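Local coordinates for glycerol uptake operon antiterminator-related protein (Thermotoga maritima, PDB 1VKF) that is of unproven function but belongs to the glycerol-3-phosphate responsive antiterminator family and probably takes part in controlling transcription of glycerol uptake genes, at residues A[16-21]-A[34-39]; A[61-66]-A[85-90]; A[94-99]-A[125-130]; A[106-111]-A[131-136]. All blocks are in the same frame, centred on the assembly; numbering follows the deposited sequence. Where two conformers were deposited one is given.

Interaction 1 of 4, residues A[16-21]-A[34-39]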
# COMPACT_ATOMS: atom_id res chain seq x y z
N GLY A 16 7.03 -3.20 -10.18
CA GLY A 16 7.32 -4.59 -9.85
C GLY A 16 6.74 -5.06 -8.55
O GLY A 16 5.61 -4.71 -8.20
N ILE A 17 7.48 -5.90 -7.83
CA ILE A 17 6.98 -6.47 -6.62
C ILE A 17 7.35 -5.57 -5.42
O ILE A 17 8.49 -5.12 -5.30
CB ILE A 17 7.56 -7.86 -6.46
CG1 ILE A 17 7.15 -8.73 -7.66
CG2 ILE A 17 7.15 -8.47 -5.16
CD1 ILE A 17 5.69 -8.93 -7.79
N ILE A 18 6.35 -5.29 -4.61
CA ILE A 18 6.45 -4.59 -3.31
C ILE A 18 6.31 -5.63 -2.21
O ILE A 18 5.44 -6.53 -2.26
CB ILE A 18 5.31 -3.53 -3.19
CG1 ILE A 18 5.59 -2.43 -4.16
CG2 ILE A 18 5.18 -3.01 -1.75
CD1 ILE A 18 4.42 -1.47 -4.39
N ALA A 19 7.16 -5.55 -1.20
CA ALA A 19 7.15 -6.52 -0.12
C ALA A 19 6.15 -6.11 0.94
O ALA A 19 6.35 -5.12 1.61
CB ALA A 19 8.54 -6.67 0.51
N ALA A 20 5.14 -6.95 1.12
CA ALA A 20 4.16 -6.80 2.21
C ALA A 20 4.64 -7.62 3.42
O ALA A 20 4.96 -8.84 3.31
CB ALA A 20 2.80 -7.29 1.74
N LEU A 21 4.63 -6.96 4.58
CA LEU A 21 5.03 -7.57 5.81
C LEU A 21 3.87 -7.59 6.79
O LEU A 21 3.27 -6.56 7.08
CB LEU A 21 6.20 -6.82 6.44
CG LEU A 21 7.54 -7.01 5.72
CD1 LEU A 21 8.59 -6.37 6.58
CD2 LEU A 21 7.86 -8.46 5.43
N VAL A 34 10.74 -1.47 -1.90
CA VAL A 34 9.60 -0.87 -1.23
C VAL A 34 8.93 -1.92 -0.32
O VAL A 34 8.64 -3.05 -0.75
CB VAL A 34 8.59 -0.28 -2.18
CG1 VAL A 34 7.41 0.38 -1.43
CG2 VAL A 34 9.28 0.78 -3.04
N VAL A 35 8.58 -1.50 0.89
CA VAL A 35 7.93 -2.38 1.84
C VAL A 35 6.62 -1.72 2.27
O VAL A 35 6.62 -0.55 2.63
CB VAL A 35 8.81 -2.63 3.12
CG1 VAL A 35 8.04 -3.36 4.20
CG2 VAL A 35 10.03 -3.46 2.81
N PHE A 36 5.54 -2.52 2.27
CA PHE A 36 4.30 -2.12 2.91
C PHE A 36 4.17 -2.85 4.21
O PHE A 36 4.07 -4.07 4.22
CB PHE A 36 3.11 -2.44 1.99
CG PHE A 36 2.93 -1.51 0.85
CD1 PHE A 36 3.80 -0.49 0.58
CD2 PHE A 36 1.87 -1.71 -0.03
CE1 PHE A 36 3.55 0.38 -0.46
CE2 PHE A 36 1.65 -0.87 -1.07
CZ PHE A 36 2.49 0.16 -1.30
N LEU A 37 4.25 -2.15 5.34
CA LEU A 37 4.12 -2.78 6.67
C LEU A 37 2.65 -2.79 7.02
O LEU A 37 2.02 -1.75 7.22
CB LEU A 37 4.90 -1.97 7.70
CG LEU A 37 4.84 -2.47 9.12
CD1 LEU A 37 5.32 -3.89 9.25
CD2 LEU A 37 5.61 -1.51 10.02
N LEU A 38 2.05 -3.98 7.02
CA LEU A 38 0.61 -4.09 7.05
C LEU A 38 0.02 -4.31 8.44
O LEU A 38 -1.22 -4.23 8.59
CB LEU A 38 0.15 -5.20 6.12
CG LEU A 38 0.52 -4.94 4.65
CD1 LEU A 38 -0.06 -6.07 3.83
CD2 LEU A 38 0.01 -3.61 4.14
N LYS A 39 0.87 -4.53 9.42
CA LYS A 39 0.44 -4.59 10.81
C LYS A 39 1.57 -4.16 11.72
O LYS A 39 2.74 -4.51 11.53
CB LYS A 39 0.02 -6.03 11.16
CG LYS A 39 -0.58 -6.22 12.58
CD LYS A 39 -0.92 -7.70 12.87
CE LYS A 39 -1.61 -7.81 14.21
NZ LYS A 39 -2.17 -9.16 14.43
O HOH W 1 9.60 -2.62 -4.58

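Interaction 2 of 4, residues A[61-66]-A[85-90]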
# COMPACT_ATOMS: atom_id res chain seq x y z
N VAL A 61 3.26 2.52 5.71
CA VAL A 61 2.63 1.85 6.82
C VAL A 61 1.12 1.90 6.63
O VAL A 61 0.56 2.96 6.40
CB VAL A 61 2.94 2.57 8.15
CG1 VAL A 61 2.17 1.97 9.30
CG2 VAL A 61 4.42 2.45 8.42
N ASP A 62 0.46 0.77 6.77
CA ASP A 62 -1.02 0.75 6.77
C ASP A 62 -1.49 1.20 8.14
O ASP A 62 -1.51 0.43 9.10
CB ASP A 62 -1.57 -0.64 6.49
CG ASP A 62 -3.09 -0.63 6.35
OD1 ASP A 62 -3.72 0.31 6.87
OD2 ASP A 62 -3.74 -1.52 5.76
N MSE A 63 -1.80 2.47 8.23
CA MSE A 63 -2.10 3.12 9.48
C MSE A 63 -3.40 2.56 10.08
O MSE A 63 -3.60 2.56 11.30
CB MSE A 63 -2.09 4.62 9.32
CG MSE A 63 -3.22 5.13 8.52
SE MSE A 63 -3.21 7.08 8.41
CE MSE A 63 -3.89 7.45 10.29
N ASP A 64 -4.24 1.96 9.23
CA ASP A 64 -5.49 1.40 9.73
C ASP A 64 -5.30 0.14 10.54
O ASP A 64 -6.24 -0.28 11.23
CB ASP A 64 -6.42 1.04 8.57
CG ASP A 64 -6.73 2.17 7.63
OD1 ASP A 64 -6.59 3.37 7.96
OD2 ASP A 64 -7.22 1.90 6.49
N PHE A 65 -4.11 -0.48 10.47
CA PHE A 65 -3.86 -1.73 11.18
C PHE A 65 -2.71 -1.64 12.20
O PHE A 65 -2.18 -2.66 12.64
CB PHE A 65 -3.67 -2.85 10.15
CG PHE A 65 -4.95 -3.20 9.41
CD1 PHE A 65 -5.81 -4.18 9.89
CD2 PHE A 65 -5.33 -2.48 8.30
CE1 PHE A 65 -7.01 -4.46 9.22
CE2 PHE A 65 -6.49 -2.74 7.62
CZ PHE A 65 -7.35 -3.74 8.09
N VAL A 66 -2.37 -0.41 12.61
CA VAL A 66 -1.41 -0.19 13.69
C VAL A 66 -2.27 -0.24 14.97
O VAL A 66 -3.09 0.69 15.23
CB VAL A 66 -0.71 1.17 13.57
CG1 VAL A 66 0.20 1.42 14.75
CG2 VAL A 66 0.07 1.31 12.25
N ASP A 85 7.86 6.46 5.48
CA ASP A 85 7.93 7.27 4.30
C ASP A 85 6.58 7.71 3.80
O ASP A 85 6.46 8.71 3.06
CB ASP A 85 8.71 6.57 3.21
CG ASP A 85 10.14 6.33 3.61
OD1 ASP A 85 10.85 7.31 3.97
OD2 ASP A 85 10.59 5.18 3.74
N GLY A 86 5.58 6.95 4.14
CA GLY A 86 4.21 7.25 3.76
C GLY A 86 3.20 6.35 4.45
O GLY A 86 3.53 5.45 5.24
N ILE A 87 1.93 6.59 4.13
CA ILE A 87 0.87 5.83 4.70
C ILE A 87 0.01 5.17 3.63
O ILE A 87 -0.09 5.64 2.53
CB ILE A 87 -0.00 6.65 5.67
CG1 ILE A 87 -0.73 7.77 4.96
CG2 ILE A 87 0.84 7.25 6.84
CD1 ILE A 87 -2.10 7.45 4.59
N ILE A 88 -0.65 4.11 4.05
CA ILE A 88 -1.70 3.42 3.30
C ILE A 88 -2.95 3.44 4.17
O ILE A 88 -2.87 3.32 5.38
CB ILE A 88 -1.32 1.95 3.11
CG1 ILE A 88 -0.07 1.80 2.24
CG2 ILE A 88 -2.45 1.15 2.47
CD1 ILE A 88 0.68 0.55 2.52
N THR A 89 -4.10 3.65 3.56
CA THR A 89 -5.34 3.69 4.32
C THR A 89 -6.52 3.48 3.37
O THR A 89 -6.40 3.74 2.19
CB THR A 89 -5.48 5.10 5.02
OG1 THR A 89 -6.65 5.13 5.83
CG2 THR A 89 -5.67 6.23 4.02
N ILE A 90 -7.63 3.01 3.93
CA ILE A 90 -8.93 2.93 3.21
C ILE A 90 -9.80 4.16 3.47
O ILE A 90 -10.86 4.31 2.87
CB ILE A 90 -9.66 1.61 3.60
CG1 ILE A 90 -10.85 1.27 2.66
CG2 ILE A 90 -10.21 1.63 5.01
CD1 ILE A 90 -10.48 0.81 1.36

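Interaction 3 of 4, residues A[94-99]-A[125-130]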
# COMPACT_ATOMS: atom_id res chain seq x y z
N ASN A 94 -8.20 10.28 6.03
CA ASN A 94 -6.78 10.10 6.35
C ASN A 94 -5.96 10.47 5.12
O ASN A 94 -4.92 11.12 5.22
CB ASN A 94 -6.45 8.66 6.71
CG ASN A 94 -6.83 8.27 8.14
OD1 ASN A 94 -7.03 9.14 9.00
ND2 ASN A 94 -6.91 6.94 8.41
N TYR A 95 -6.43 10.05 3.94
CA TYR A 95 -5.73 10.34 2.71
C TYR A 95 -5.61 11.86 2.48
O TYR A 95 -4.51 12.35 2.25
CB TYR A 95 -6.45 9.67 1.51
CG TYR A 95 -5.71 9.92 0.22
CD1 TYR A 95 -4.70 9.09 -0.15
CD2 TYR A 95 -5.97 11.03 -0.56
CE1 TYR A 95 -3.98 9.27 -1.26
CE2 TYR A 95 -5.21 11.27 -1.71
CZ TYR A 95 -4.19 10.36 -2.02
OH TYR A 95 -3.42 10.44 -3.14
N VAL A 96 -6.72 12.59 2.61
CA VAL A 96 -6.73 14.03 2.35
C VAL A 96 -5.80 14.73 3.36
O VAL A 96 -5.04 15.63 3.01
CB VAL A 96 -8.16 14.68 2.38
CG1 VAL A 96 -8.09 16.19 2.19
CG2 VAL A 96 -9.03 14.11 1.27
N VAL A 97 -5.84 14.31 4.61
CA VAL A 97 -5.07 14.96 5.64
C VAL A 97 -3.58 14.68 5.39
O VAL A 97 -2.74 15.53 5.59
CB VAL A 97 -5.53 14.49 7.07
CG1 VAL A 97 -4.57 15.00 8.12
CG2 VAL A 97 -6.91 15.01 7.37
N ALA A 98 -3.24 13.45 5.00
CA ALA A 98 -1.85 13.12 4.71
C ALA A 98 -1.36 14.04 3.62
O ALA A 98 -0.34 14.66 3.78
CB ALA A 98 -1.70 11.70 4.30
N LYS A 99 -2.10 14.11 2.54
CA LYS A 99 -1.75 14.94 1.38
C LYS A 99 -1.56 16.42 1.75
O LYS A 99 -0.59 17.04 1.34
CB LYS A 99 -2.83 14.77 0.31
CG LYS A 99 -2.58 15.52 -0.98
CD LYS A 99 -3.82 15.42 -1.88
CE LYS A 99 -3.54 15.70 -3.34
NZ LYS A 99 -4.63 15.09 -4.14
N GLU A 125 -11.15 10.66 -8.46
CA GLU A 125 -11.10 11.84 -9.31
C GLU A 125 -11.36 13.09 -8.46
O GLU A 125 -10.67 14.09 -8.61
CB GLU A 125 -12.08 11.66 -10.48
CG GLU A 125 -11.61 10.52 -11.37
CD GLU A 125 -12.43 10.30 -12.62
OE1 GLU A 125 -13.65 10.53 -12.57
OE2 GLU A 125 -11.84 9.86 -13.64
N THR A 126 -12.29 13.01 -7.53
CA THR A 126 -12.67 14.15 -6.71
C THR A 126 -11.59 14.57 -5.73
O THR A 126 -11.36 15.75 -5.51
CB THR A 126 -13.96 13.85 -5.94
OG1 THR A 126 -15.00 13.59 -6.89
CG2 THR A 126 -14.45 15.10 -5.21
N LEU A 127 -10.92 13.59 -5.13
CA LEU A 127 -9.88 13.86 -4.15
C LEU A 127 -8.48 14.02 -4.76
O LEU A 127 -7.55 14.36 -4.05
CB LEU A 127 -9.87 12.72 -3.13
CG LEU A 127 -11.18 12.48 -2.36
CD1 LEU A 127 -11.00 11.34 -1.37
CD2 LEU A 127 -11.68 13.76 -1.68
N GLY A 128 -8.31 13.75 -6.04
CA GLY A 128 -7.01 13.83 -6.68
C GLY A 128 -6.04 12.74 -6.23
O GLY A 128 -4.91 13.02 -5.83
N VAL A 129 -6.47 11.49 -6.27
CA VAL A 129 -5.63 10.39 -5.81
C VAL A 129 -4.68 9.91 -6.91
O VAL A 129 -5.11 9.43 -7.95
CB VAL A 129 -6.49 9.23 -5.35
CG1 VAL A 129 -5.62 8.07 -4.94
CG2 VAL A 129 -7.43 9.67 -4.24
N ASP A 130 -3.38 10.04 -6.68
CA ASP A 130 -2.38 9.69 -7.68
C ASP A 130 -2.07 8.18 -7.66
O ASP A 130 -1.75 7.61 -8.68
CB ASP A 130 -1.07 10.42 -7.39
CG ASP A 130 -1.24 11.92 -7.24
OD1 ASP A 130 -1.83 12.54 -8.16
OD2 ASP A 130 -0.82 12.56 -6.24

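Interaction 4 of 4, residues A[106-111]-A[131-136]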
# COMPACT_ATOMS: atom_id res chain seq x y z
N VAL A 106 -1.15 6.23 -0.02
CA VAL A 106 -1.79 5.32 -0.92
C VAL A 106 -3.20 5.05 -0.41
O VAL A 106 -3.37 4.67 0.74
CB VAL A 106 -1.01 4.00 -1.03
CG1 VAL A 106 -1.69 3.08 -1.98
CG2 VAL A 106 0.41 4.29 -1.52
N LEU A 107 -4.20 5.18 -1.29
CA LEU A 107 -5.58 4.90 -0.94
C LEU A 107 -5.94 3.52 -1.43
O LEU A 107 -5.78 3.21 -2.61
CB LEU A 107 -6.55 5.91 -1.55
CG LEU A 107 -8.03 5.70 -1.15
CD1 LEU A 107 -8.30 6.03 0.29
CD2 LEU A 107 -8.93 6.55 -2.05
N ARG A 108 -6.40 2.68 -0.50
CA ARG A 108 -6.92 1.35 -0.85
C ARG A 108 -8.30 1.45 -1.50
O ARG A 108 -9.07 2.37 -1.21
CB ARG A 108 -7.02 0.47 0.38
CG ARG A 108 -5.72 0.12 1.06
CD ARG A 108 -5.90 -0.91 2.20
NE ARG A 108 -5.02 -2.04 1.95
CZ ARG A 108 -5.32 -3.33 2.12
NH1 ARG A 108 -6.49 -3.70 2.60
NH2 ARG A 108 -4.40 -4.25 1.82
N PHE A 109 -8.58 0.49 -2.39
CA PHE A 109 -9.75 0.49 -3.25
C PHE A 109 -10.19 -0.99 -3.33
O PHE A 109 -9.47 -1.84 -3.86
CB PHE A 109 -9.30 1.06 -4.60
CG PHE A 109 -10.37 1.17 -5.66
CD1 PHE A 109 -11.51 0.40 -5.66
CD2 PHE A 109 -10.21 2.10 -6.66
CE1 PHE A 109 -12.47 0.56 -6.65
CE2 PHE A 109 -11.18 2.27 -7.66
CZ PHE A 109 -12.29 1.49 -7.65
N PHE A 110 -11.37 -1.32 -2.76
CA PHE A 110 -11.87 -2.67 -2.76
C PHE A 110 -12.78 -2.81 -4.02
O PHE A 110 -13.93 -2.32 -4.03
CB PHE A 110 -12.71 -2.93 -1.50
CG PHE A 110 -11.94 -2.90 -0.20
CD1 PHE A 110 -10.56 -3.07 -0.14
CD2 PHE A 110 -12.64 -2.76 1.00
CE1 PHE A 110 -9.89 -3.06 1.09
CE2 PHE A 110 -11.96 -2.75 2.22
CZ PHE A 110 -10.60 -2.89 2.26
N ALA A 111 -12.27 -3.45 -5.06
CA ALA A 111 -12.94 -3.52 -6.38
C ALA A 111 -13.84 -4.77 -6.42
O ALA A 111 -13.51 -5.82 -7.01
CB ALA A 111 -11.91 -3.48 -7.49
N VAL A 131 -2.09 7.61 -6.46
CA VAL A 131 -1.65 6.22 -6.19
C VAL A 131 -2.72 5.43 -5.44
O VAL A 131 -3.15 5.78 -4.33
CB VAL A 131 -0.32 6.14 -5.42
CG1 VAL A 131 0.16 4.68 -5.27
CG2 VAL A 131 0.76 6.98 -6.13
N VAL A 132 -3.19 4.38 -6.09
CA VAL A 132 -4.28 3.59 -5.56
C VAL A 132 -3.84 2.12 -5.48
O VAL A 132 -3.21 1.64 -6.41
CB VAL A 132 -5.54 3.65 -6.50
CG1 VAL A 132 -6.65 2.87 -5.89
CG2 VAL A 132 -5.97 5.06 -6.75
N GLU A 133 -4.17 1.45 -4.39
CA GLU A 133 -4.00 0.00 -4.24
C GLU A 133 -5.34 -0.69 -4.42
O GLU A 133 -6.26 -0.50 -3.62
CB GLU A 133 -3.37 -0.36 -2.91
CG GLU A 133 -3.05 -1.87 -2.76
CD GLU A 133 -2.44 -2.18 -1.42
OE1 GLU A 133 -3.14 -2.00 -0.42
OE2 GLU A 133 -1.29 -2.64 -1.40
N VAL A 134 -5.42 -1.50 -5.45
CA VAL A 134 -6.68 -2.19 -5.81
C VAL A 134 -6.61 -3.63 -5.38
O VAL A 134 -5.69 -4.36 -5.73
CB VAL A 134 -6.95 -2.11 -7.30
CG1 VAL A 134 -8.20 -2.92 -7.64
CG2 VAL A 134 -7.07 -0.66 -7.75
N LEU A 135 -7.65 -4.05 -4.65
CA LEU A 135 -7.79 -5.42 -4.18
C LEU A 135 -9.13 -6.02 -4.64
O LEU A 135 -10.13 -5.29 -4.72
CB LEU A 135 -7.73 -5.49 -2.66
CG LEU A 135 -6.50 -4.87 -1.96
CD1 LEU A 135 -6.76 -3.47 -1.54
CD2 LEU A 135 -6.17 -5.77 -0.77
N PRO A 136 -9.17 -7.32 -4.94
CA PRO A 136 -7.99 -8.20 -5.03
C PRO A 136 -7.23 -7.95 -6.34
O PRO A 136 -7.67 -7.21 -7.25
CB PRO A 136 -8.60 -9.60 -5.04
CG PRO A 136 -9.96 -9.40 -5.76
CD PRO A 136 -10.40 -8.05 -5.32

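Interaction 1 of 4, residues A[16-21]-A[34-39]
Ala-19 is held twice by the strand beside it. Its N donates to Val-34 O at 2.9 Å, and its O accepts from Phe-36 N at 2.8 Å. Leu-21 repeats the pattern two residues on, with its N bonded to Phe-36 O and its O bonded to Leu-38 N. This is the parallel pairing of the first two strands of a TIM barrel, with Ala-19 opposite Val-35 and Ala-20 opposite Phe-36. The short strand axes are 32° apart. A water extends the pairing at the start of the strands: it donates to Ile-17 O and accepts from Val-34 N.

Ile-18, Ala-20 and Phe-36 face the interior of the barrel. Ile-18 CG2 sits over the centre of the Phe-36 ring in a CH-pi contact, 3.7 Å from the ring centroid. That methyl stands anti to the Ile-18 backbone N, which carries it across to the ring. Ile-18 CD1 reaches the far end of the ring at CZ. A serine in place of Phe-36 would probably open a gap under this methyl and leave the interior less well filled.

Ala-19, Leu-21, Val-35 and Leu-37 lie on the helix side of the sheet. Leu-21 CD1 packs on Val-35 CG1 at 3.9 Å, and both side chains touch Leu-52 of helix 45-54. Trp-182 of helix 179-182 covers Ala-19 and Leu-21. At the C-terminal end of the pair, Leu-38 lies close to a bound citrate, and its CD1 rests on Ala-20 CB at 3.7 Å.

Interaction 2 of 4, residues A[61-66]-A[85-90]
Asp-64 reaches across to Thr-89 and Ile-90 with both carboxylate oxygens. Its CB points toward 85-90. CG comes next, 3.9 Å from Thr-89 CA. CG stands anti to its own carbonyl carbon (chi1 -56°), a turn that brings both oxygens to segment 85-90. OD1 accepts from Thr-89 OG1 at 2.8 Å, on its syn side and slightly out of the carboxylate plane. OD2 uses its syn lone pair for Ile-90 N, also at 2.8 Å, and the bond is nearly straight at 167°. Ile-90 CG2 lies against the same oxygen. An alanine in place of Asp-64 would probably leave Thr-89 OG1 and Ile-90 N without their acceptors and the end of the strand less firmly tied.

Thr-89 OG1 is also bonded to Lys-91 N and Asn-94 ND2, so several bonds fix the hydroxyl. These residues lie where strands 58-62 and 86-89, neighbours in the TIM barrel, run out at their C-terminal ends. Before that point the strands pair in parallel: Val-61 N donates to Gly-86 O, and Ile-88 N to Val-61 O at 2.9 Å. Met-63 N adds a longer bond to Ile-88 O, 3.2 Å. The chain then bends. Asp-62 OD1 accepts from Asp-64 N at 2.9 Å, an Asx turn; the N-H reaches OD1 on its anti side, tilted from the carboxylate plane.

Met-63, a selenomethionine, turns to the helix side and packs on Ala-75 and Ile-76 of helix 73-82. Its SE meets Ile-87 CD1 at 4.0 Å.

Interaction 3 of 4, residues A[94-99]-A[125-130]
Helix 92-100, on the outside of the TIM barrel, meets the turn in which the chain leaves helix 114-127 for strand 131-135. Tyr-95, Val-96 and Lys-99 make the contact from the helix. Lys-99 makes the polar contact. Its side chain is fully stretched, with CG anti to the backbone N (chi1 -178°), and this reach delivers NZ to two successive carbonyls. NZ donates to Gly-128 O at 2.7 Å and comes from above that carbonyl plane. It also donates to Leu-127 O at 3.0 Å, here in the carbonyl plane and on a lone pair. Gly-128 has a positive phi, by which the backbone leaves the helix. The ammonium charge so placed may be favoured by the negative end of the helix dipole. Asp-130 OD2 is about 5.0 Å from Lys-99 NZ, too far for a salt bridge.

Tyr-95 supplies the apolar part. Val-129 CG2 lies over one face of its ring in a CH-pi contact, 4.2 Å from the centroid and 29° off the normal. The nearest ring atom is CE2, 3.7 Å from Val-129 CG2. The hydroxyl also meets the backbone, with Tyr-95 OH 3.5 Å from Val-129 CA. On the outer side Val-96 CG2 touches Leu-127 CD2 at 4.0 Å, the two side chains crossing at about a right angle.

Beneath the helices lies strand 105-110, whose Leu-107 receives both Tyr-95 and Val-129. Asp-130 is bonded through its backbone to Thr-151 of strand 151-155, and Val-129 O accepts from Arg-150.

Interaction 4 of 4, residues A[106-111]-A[131-136]
The guanidinium of Arg-108 carries Leu-135 CD1 over the centre of one face, 3.9 Å above the plane. Arg-108 NH1 in turn lies at the edge of the Phe-110 ring, in its plane, and Leu-135 CD1 comes to the same ring near its plane. The Phe-109 ring, on the other side of the sheet, has Val-132 CG1 at its edge and in plane. These groups belong to a beta-alpha-beta unit of the TIM barrel, in which strands 105-110 and 131-135 run parallel and helix 114-127 makes the crossover.

Arg-108 and Glu-133 point the same way into the barrel and form a salt bridge. NE donates to OE1 of Glu-133 at 3.0 Å, but the bond is weak, bent to 132°. The two planes stand 77° apart, so the carboxylate does not lie flat against the guanidinium. The Glu-133 chain is extended, with CG anti to the backbone N, and this carries OE1 alongside Arg-108 to NE. Arg-108 also lies close to a bound citrate, probably from the crystallisation liquor, which may mark an anion pocket at the C-terminal ends of the strands.

On the helix side Phe-109 CB packs tightly on Val-132 CG1 at 3.5 Å. Ile-124 of helix 114-127 covers both residues. Ala-111 CB meets Val-134 CG1 at 3.8 Å, and Val-143 of helix 140-144 lies over them. Backbone bonds alternate between the strands; the one from Phe-109 N to Glu-133 O is bent and weak. Just before the cis peptide bond of Pro-136, Leu-135 O accepts from Ala-111 N at 2.8 Å.

How the interactions relate
From the N terminus, interaction 1 closes a loop of twelve residues that holds neither helix nor strand. Interaction 2 follows in series and closes the segment holding helix 73-82. Interactions 3 and 4 cross: their segments alternate along the chain, and both contacts span the crossover through helix 114-127. Interaction 4 closes the loop that holds this helix. Strand 34-41 joins interactions 1 and 2 through a probable hydrogen bond from Asp-62 N to Leu-37 O. Strands 86-89 and 105-110 pair next, linking interactions 2 and 4. Helix 92-100 follows strand 86-89 directly, which brings interaction 3 against interaction 2, and Leu-107 underlies Tyr-95. Inside the barrel, Phe-36 of interaction 1 touches Glu-133 of interaction 4.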